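Local coordinates for putative nitrate transport protein (Thermoplasma volcanium, PDB 3MST), which probably serves as a solute-binding protein of a nitrate-type transport system, although its ligand is not established, at residues A[72-77]-A[218-223]; A[78-82]-A[100-104]. One frame throughout, in Å; residues are numbered along the deposited sequence. Where two conformers were deposited one is given.

Interaction 1: residues A[72-77]-A[218-223]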
loop_
_atom_site.group_PDB
_atom_site.type_symbol
_atom_site.label_atom_id
_atom_site.label_comp_id
_atom_site.label_asym_id
_atom_site.label_seq_id
_atom_site.Cartn_x
_atom_site.Cartn_y
_atom_site.Cartn_z
ATOM N N ILE A 72 3.907 0.716 -14.945
ATOM C CA ILE A 72 4.573 0.366 -13.689
ATOM C C ILE A 72 6.065 0.213 -13.857
ATOM O O ILE A 72 6.507 -0.561 -14.735
ATOM C CB ILE A 72 3.949 -0.906 -13.082
ATOM C CG1 ILE A 72 2.489 -0.701 -12.719
ATOM C CG2 ILE A 72 4.758 -1.419 -11.873
ATOM C CD1 ILE A 72 1.761 -2.008 -12.412
ATOM N N PHE A 73 6.871 0.924 -13.071
ATOM C CA PHE A 73 8.330 0.797 -13.132
ATOM C C PHE A 73 9.002 0.318 -11.864
ATOM O O PHE A 73 10.194 0.084 -11.869
ATOM C CB PHE A 73 8.977 2.109 -13.622
ATOM C CG PHE A 73 8.805 3.271 -12.684
ATOM C CD1 PHE A 73 9.706 3.493 -11.677
ATOM C CD2 PHE A 73 7.833 4.219 -12.899
ATOM C CE1 PHE A 73 9.599 4.569 -10.813
ATOM C CE2 PHE A 73 7.718 5.317 -12.014
ATOM C CZ PHE A 73 8.618 5.499 -11.002
ATOM N N ALA A 74 8.257 0.255 -10.740
ATOM C CA ALA A 74 8.803 -0.244 -9.502
ATOM C C ALA A 74 7.624 -0.666 -8.638
ATOM O O ALA A 74 6.472 -0.277 -8.861
ATOM C CB ALA A 74 9.626 0.846 -8.804
ATOM N N GLY A 75 7.941 -1.562 -7.716
ATOM C CA GLY A 75 6.958 -2.068 -6.754
ATOM C C GLY A 75 7.450 -1.830 -5.341
ATOM O O GLY A 75 8.647 -1.631 -5.105
ATOM N N VAL A 76 6.501 -1.858 -4.400
ATOM C CA VAL A 76 6.858 -1.743 -2.977
ATOM C C VAL A 76 6.138 -2.861 -2.216
ATOM O O VAL A 76 4.883 -2.948 -2.354
ATOM C CB VAL A 76 6.572 -0.362 -2.331
ATOM C CG1 VAL A 76 7.334 -0.260 -0.974
ATOM C CG2 VAL A 76 6.972 0.779 -3.288
ATOM N N ARG A 77 6.884 -3.657 -1.440
ATOM C CA ARG A 77 6.285 -4.543 -0.454
ATOM C C ARG A 77 6.127 -3.745 0.848
ATOM O O ARG A 77 7.096 -3.105 1.321
ATOM C CB ARG A 77 7.173 -5.766 -0.218
ATOM C CG ARG A 77 7.182 -6.778 -1.353
ATOM C CD ARG A 77 8.079 -7.919 -1.003
ATOM N NE ARG A 77 7.995 -9.047 -1.930
ATOM C CZ ARG A 77 8.714 -9.183 -3.022
ATOM N NH1 ARG A 77 9.546 -8.233 -3.417
ATOM N NH2 ARG A 77 8.573 -10.296 -3.744
ATOM N N LYS A 218 12.554 -3.582 -8.199
ATOM C CA LYS A 218 12.509 -3.280 -9.617
ATOM C C LYS A 218 12.559 -4.549 -10.478
ATOM O O LYS A 218 12.750 -4.467 -11.704
ATOM C CB LYS A 218 13.707 -2.350 -10.027
ATOM C CG LYS A 218 13.683 -0.993 -9.446
ATOM C CD LYS A 218 14.881 -0.177 -9.983
ATOM C CE LYS A 218 16.234 -0.676 -9.501
ATOM N NZ LYS A 218 17.336 0.152 -10.102
ATOM N N LYS A 219 12.445 -5.710 -9.842
ATOM C CA LYS A 219 12.589 -6.991 -10.554
ATOM C C LYS A 219 11.331 -7.242 -11.393
ATOM O O LYS A 219 10.239 -7.431 -10.835
ATOM C CB LYS A 219 12.783 -8.152 -9.559
ATOM C CG LYS A 219 14.058 -8.103 -8.702
ATOM C CD LYS A 219 14.254 -9.392 -7.891
ATOM C CE LYS A 219 15.283 -9.240 -6.755
ATOM N NZ LYS A 219 15.288 -10.413 -5.813
ATOM N N ARG A 220 11.505 -7.302 -12.710
ATOM C CA ARG A 220 10.398 -7.422 -13.641
ATOM C C ARG A 220 9.486 -8.590 -13.269
ATOM O O ARG A 220 8.262 -8.417 -13.268
ATOM C CB ARG A 220 10.858 -7.590 -15.081
ATOM C CG ARG A 220 9.704 -7.541 -16.070
ATOM C CD ARG A 220 10.124 -7.751 -17.549
ATOM N NE ARG A 220 8.933 -7.647 -18.326
ATOM C CZ ARG A 220 8.307 -6.518 -18.619
ATOM N NH1 ARG A 220 8.906 -5.336 -18.491
ATOM N NH2 ARG A 220 7.094 -6.586 -19.109
ATOM N N ALA A 221 10.049 -9.755 -12.954
ATOM C CA ALA A 221 9.199 -10.897 -12.698
ATOM C C ALA A 221 8.314 -10.687 -11.483
ATOM O O ALA A 221 7.211 -11.232 -11.452
ATOM C CB ALA A 221 10.046 -12.151 -12.509
ATOM N N GLU A 222 8.790 -9.919 -10.502
ATOM C CA GLU A 222 7.960 -9.642 -9.301
ATOM C C GLU A 222 6.818 -8.696 -9.625
ATOM O O GLU A 222 5.701 -8.862 -9.125
ATOM C CB GLU A 222 8.829 -9.095 -8.167
ATOM C CG GLU A 222 9.812 -10.145 -7.691
ATOM C CD GLU A 222 10.485 -9.799 -6.387
ATOM O OE1 GLU A 222 10.640 -8.596 -6.100
ATOM O OE2 GLU A 222 10.899 -10.719 -5.627
ATOM N N LEU A 223 7.099 -7.696 -10.450
ATOM C CA LEU A 223 6.067 -6.782 -10.922
ATOM C C LEU A 223 5.009 -7.477 -11.779
ATOM O O LEU A 223 3.805 -7.289 -11.595
ATOM C CB LEU A 223 6.659 -5.585 -11.653
ATOM C CG LEU A 223 7.735 -4.807 -10.865
ATOM C CD1 LEU A 223 8.335 -3.679 -11.691
ATOM C CD2 LEU A 223 7.248 -4.366 -9.510
#
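A mixed contact, part salt bridge and part apolar packing, joins strand 71-77 to the start of helix 220-230, just after edge strand 215-217 ends beside it. Arg77 and Glu222 make the polar half. The guanidinium grips the carboxylate end-on with two nitrogens: NH1 reaches Glu222 OE1 at 2.9 Å, N-H...O angle 164°, and NH2 reaches Glu222 OE2 at 3.0 Å. Both oxygens are nevertheless met from above the carboxylate, whose plane is turned 66° from that of the guanidinium, so the salt bridge is bidentate without being coplanar. The arginine chain, extended from CG to NE, carries its charge across to the helix. A second acid, Asp156, takes NE, and Thr217 hydrogen-bonds Glu222 OE1; with both groups bonded to a further partner, neither is likely to turn easily.

Leu223 makes the apolar half. Its CG lies beside the backbone N (chi1 -53°), and the two methyls reach the strand backbone. CD2 comes to 3.4 Å from Gly75 N, an approach made possible by the missing side chain of that glycine, while CD1 packs 4.2 Å from Ile72 CG2 and also lies against the Phe73-Ala74 peptide. Lys218 adds only its aliphatic part, CG resting 4.5 Å from Ala74 CB before the chain leads away. Along the edge of strand 71-77 that pairs with strand 160-164, Phe73 and Ala74 both face Met162 in a classic beta bulge. A backbone hydrogen bond between Gly75 and Thr217 ties in the antiparallel edge strand from which the helix departs. Such a helix folded back against its sheet belongs to an alpha/beta domain whose strand order, 2-1-3-5-4 before the edge strand, is consistent with a type II periplasmic binding protein.

Interaction 2: residues A[78-82]-A[100-104]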
loop_
_atom_site.group_PDB
_atom_site.type_symbol
_atom_site.label_atom_id
_atom_site.label_comp_id
_atom_site.label_asym_id
_atom_site.label_seq_id
_atom_site.Cartn_x
_atom_site.Cartn_y
_atom_site.Cartn_z
ATOM N N ILE A 78 4.942 -3.787 1.443
ATOM C CA ILE A 78 4.663 -3.095 2.702
ATOM C C ILE A 78 3.731 -3.979 3.522
ATOM O O ILE A 78 2.726 -4.430 3.011
ATOM C CB ILE A 78 3.990 -1.730 2.442
ATOM C CG1 ILE A 78 4.668 -0.943 1.324
ATOM C CG2 ILE A 78 3.982 -0.902 3.750
ATOM C CD1 ILE A 78 3.940 0.334 0.936
ATOM N N ASP A 79 4.071 -4.257 4.782
ATOM C CA ASP A 79 3.236 -5.133 5.598
ATOM C C ASP A 79 2.243 -4.270 6.352
ATOM O O ASP A 79 2.563 -3.703 7.390
ATOM C CB ASP A 79 4.103 -5.944 6.536
ATOM C CG ASP A 79 3.368 -7.118 7.166
ATOM O OD1 ASP A 79 2.246 -7.426 6.737
ATOM O OD2 ASP A 79 3.961 -7.726 8.076
HETATM N N MSE A 80 1.058 -4.115 5.773
HETATM C CA MSE A 80 0.053 -3.125 6.205
HETATM C C MSE A 80 -1.170 -3.739 6.874
HETATM O O MSE A 80 -1.953 -3.007 7.480
HETATM C CB MSE A 80 -0.451 -2.359 4.978
HETATM C CG MSE A 80 0.605 -1.629 4.237
HETATM SE SE MSE A 80 0.026 -0.785 2.628
HETATM C CE MSE A 80 -0.023 -2.286 1.451
ATOM N N TYR A 81 -1.355 -5.055 6.724
ATOM C CA TYR A 81 -2.609 -5.720 7.127
ATOM C C TYR A 81 -2.371 -6.874 8.097
ATOM O O TYR A 81 -1.311 -7.536 8.072
ATOM C CB TYR A 81 -3.322 -6.279 5.872
ATOM C CG TYR A 81 -3.719 -5.187 4.904
ATOM C CD1 TYR A 81 -4.741 -4.303 5.205
ATOM C CD2 TYR A 81 -3.022 -4.968 3.733
ATOM C CE1 TYR A 81 -5.067 -3.257 4.372
ATOM C CE2 TYR A 81 -3.361 -3.927 2.892
ATOM C CZ TYR A 81 -4.356 -3.081 3.206
ATOM O OH TYR A 81 -4.632 -2.036 2.355
ATOM N N SER A 82 -3.402 -7.130 8.922
ATOM C CA SER A 82 -3.397 -8.181 9.894
ATOM C C SER A 82 -4.627 -9.067 9.701
ATOM O O SER A 82 -5.699 -8.575 9.330
ATOM C CB SER A 82 -3.496 -7.615 11.300
ATOM O OG SER A 82 -2.207 -7.210 11.771
ATOM N N LEU A 100 -7.842 -1.939 -0.941
ATOM C CA LEU A 100 -6.826 -2.983 -1.045
ATOM C C LEU A 100 -7.097 -4.083 -0.008
ATOM O O LEU A 100 -6.860 -5.276 -0.286
ATOM C CB LEU A 100 -5.389 -2.415 -0.961
ATOM C CG LEU A 100 -4.253 -3.456 -0.977
ATOM C CD1 LEU A 100 -4.272 -4.323 -2.223
ATOM C CD2 LEU A 100 -2.870 -2.751 -0.819
ATOM N N ALA A 101 -7.635 -3.726 1.162
ATOM C CA ALA A 101 -8.008 -4.747 2.145
ATOM C C ALA A 101 -9.012 -5.734 1.520
ATOM O O ALA A 101 -8.866 -6.951 1.667
ATOM C CB ALA A 101 -8.610 -4.097 3.401
ATOM N N ASP A 102 -10.078 -5.193 0.911
ATOM C CA ASP A 102 -11.049 -6.032 0.222
ATOM C C ASP A 102 -10.418 -6.921 -0.835
ATOM O O ASP A 102 -10.717 -8.114 -0.892
ATOM C CB ASP A 102 -12.092 -5.142 -0.426
ATOM C CG ASP A 102 -13.133 -5.895 -1.253
ATOM O OD1 ASP A 102 -13.680 -6.887 -0.723
ATOM O OD2 ASP A 102 -13.365 -5.457 -2.424
ATOM N N PHE A 103 -9.552 -6.361 -1.674
ATOM C CA PHE A 103 -8.981 -7.152 -2.731
ATOM C C PHE A 103 -8.098 -8.254 -2.114
ATOM O O PHE A 103 -8.111 -9.412 -2.576
ATOM C CB PHE A 103 -8.211 -6.291 -3.714
ATOM C CG PHE A 103 -9.095 -5.431 -4.539
ATOM C CD1 PHE A 103 -10.193 -5.972 -5.225
ATOM C CD2 PHE A 103 -8.832 -4.079 -4.690
ATOM C CE1 PHE A 103 -11.025 -5.138 -6.018
ATOM C CE2 PHE A 103 -9.622 -3.262 -5.510
ATOM C CZ PHE A 103 -10.716 -3.781 -6.156
ATOM N N ASN A 104 -7.315 -7.924 -1.096
ATOM C CA ASN A 104 -6.516 -8.921 -0.395
ATOM C C ASN A 104 -7.389 -10.021 0.216
ATOM O O ASN A 104 -7.061 -11.212 0.183
ATOM C CB ASN A 104 -5.593 -8.290 0.679
ATOM C CG ASN A 104 -4.401 -7.637 0.094
ATOM O OD1 ASN A 104 -3.918 -8.058 -0.956
ATOM N ND2 ASN A 104 -3.832 -6.661 0.833
HETATM O O HOH W 1 -7.171 -0.980 2.487
#
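Tyr81 lies against the start of helix 100-112, touching Leu100, Ala101 and Asn104 with different parts of its side chain. The hydroxyl end meets Leu100, OH lying 3.4 Å from CB, while CD2 of the same leucine stands at the ring edge, near its plane, 3.9 Å from Tyr81 CE2. Tyr81 CE1 packs 3.8 Å from Ala101 CB, which approaches the ring obliquely. The amide of Asn104 stands steeply to the ring, their planes 78° apart, with ND2 at 3.5 Å from Tyr81 CD2. Leu100 CD2 is shared: Met80, modelled as selenomethionine, bends at its last torsion (chi3 -79°) and brings CE to 3.7 Å from Leu100 CD2.

No direct hydrogen bond crosses the contact, but one water does the work of a bridge. It stands 2.8 Å from Tyr81 OH and accepts from Ala101 N at 3.1 Å, thereby occupying a backbone N-H of the helix's first turn. Replacing the tyrosine with an alanine would probably leave this water without its phenolic partner and open a gap between strand and helix beside Leu100 and Ala101.

The ring is positioned partly from its own chain, Met80 CB lying 3.8 Å above one face, offset toward the rim. Phe146 touches both Tyr81 and Asn104. The asparagine is fixed by Tyr230, hydrogen-bonded to its OD1, and its ND2 bonds an unidentified ligand that Ile78 O also binds. Strand 81-85 runs antiparallel between strands 133-137 and 144-145 in the second sheet, and helix 146-152, which begins at Phe146, closes in beside the tyrosine.

Overall arrangement
The two contacts follow directly on one another in sequence: residues 72-77 end the strand of interaction 1, and residues 78-82 lead on into the second sheet at interaction 2, which is nested inside the loop closed by interaction 1. Their centres are about 18 Å apart, and they touch nowhere else. Interaction 1 secures a helix to the first sheet; interaction 2 lies where the chain enters the other. An unidentified ligand and an acetate, both probably from the crystallisation liquor, lie about 3 Å from the side chain of Asn104 and about 4 Å from that of Met80 respectively, consistent with an interdomain binding cleft near interaction 2.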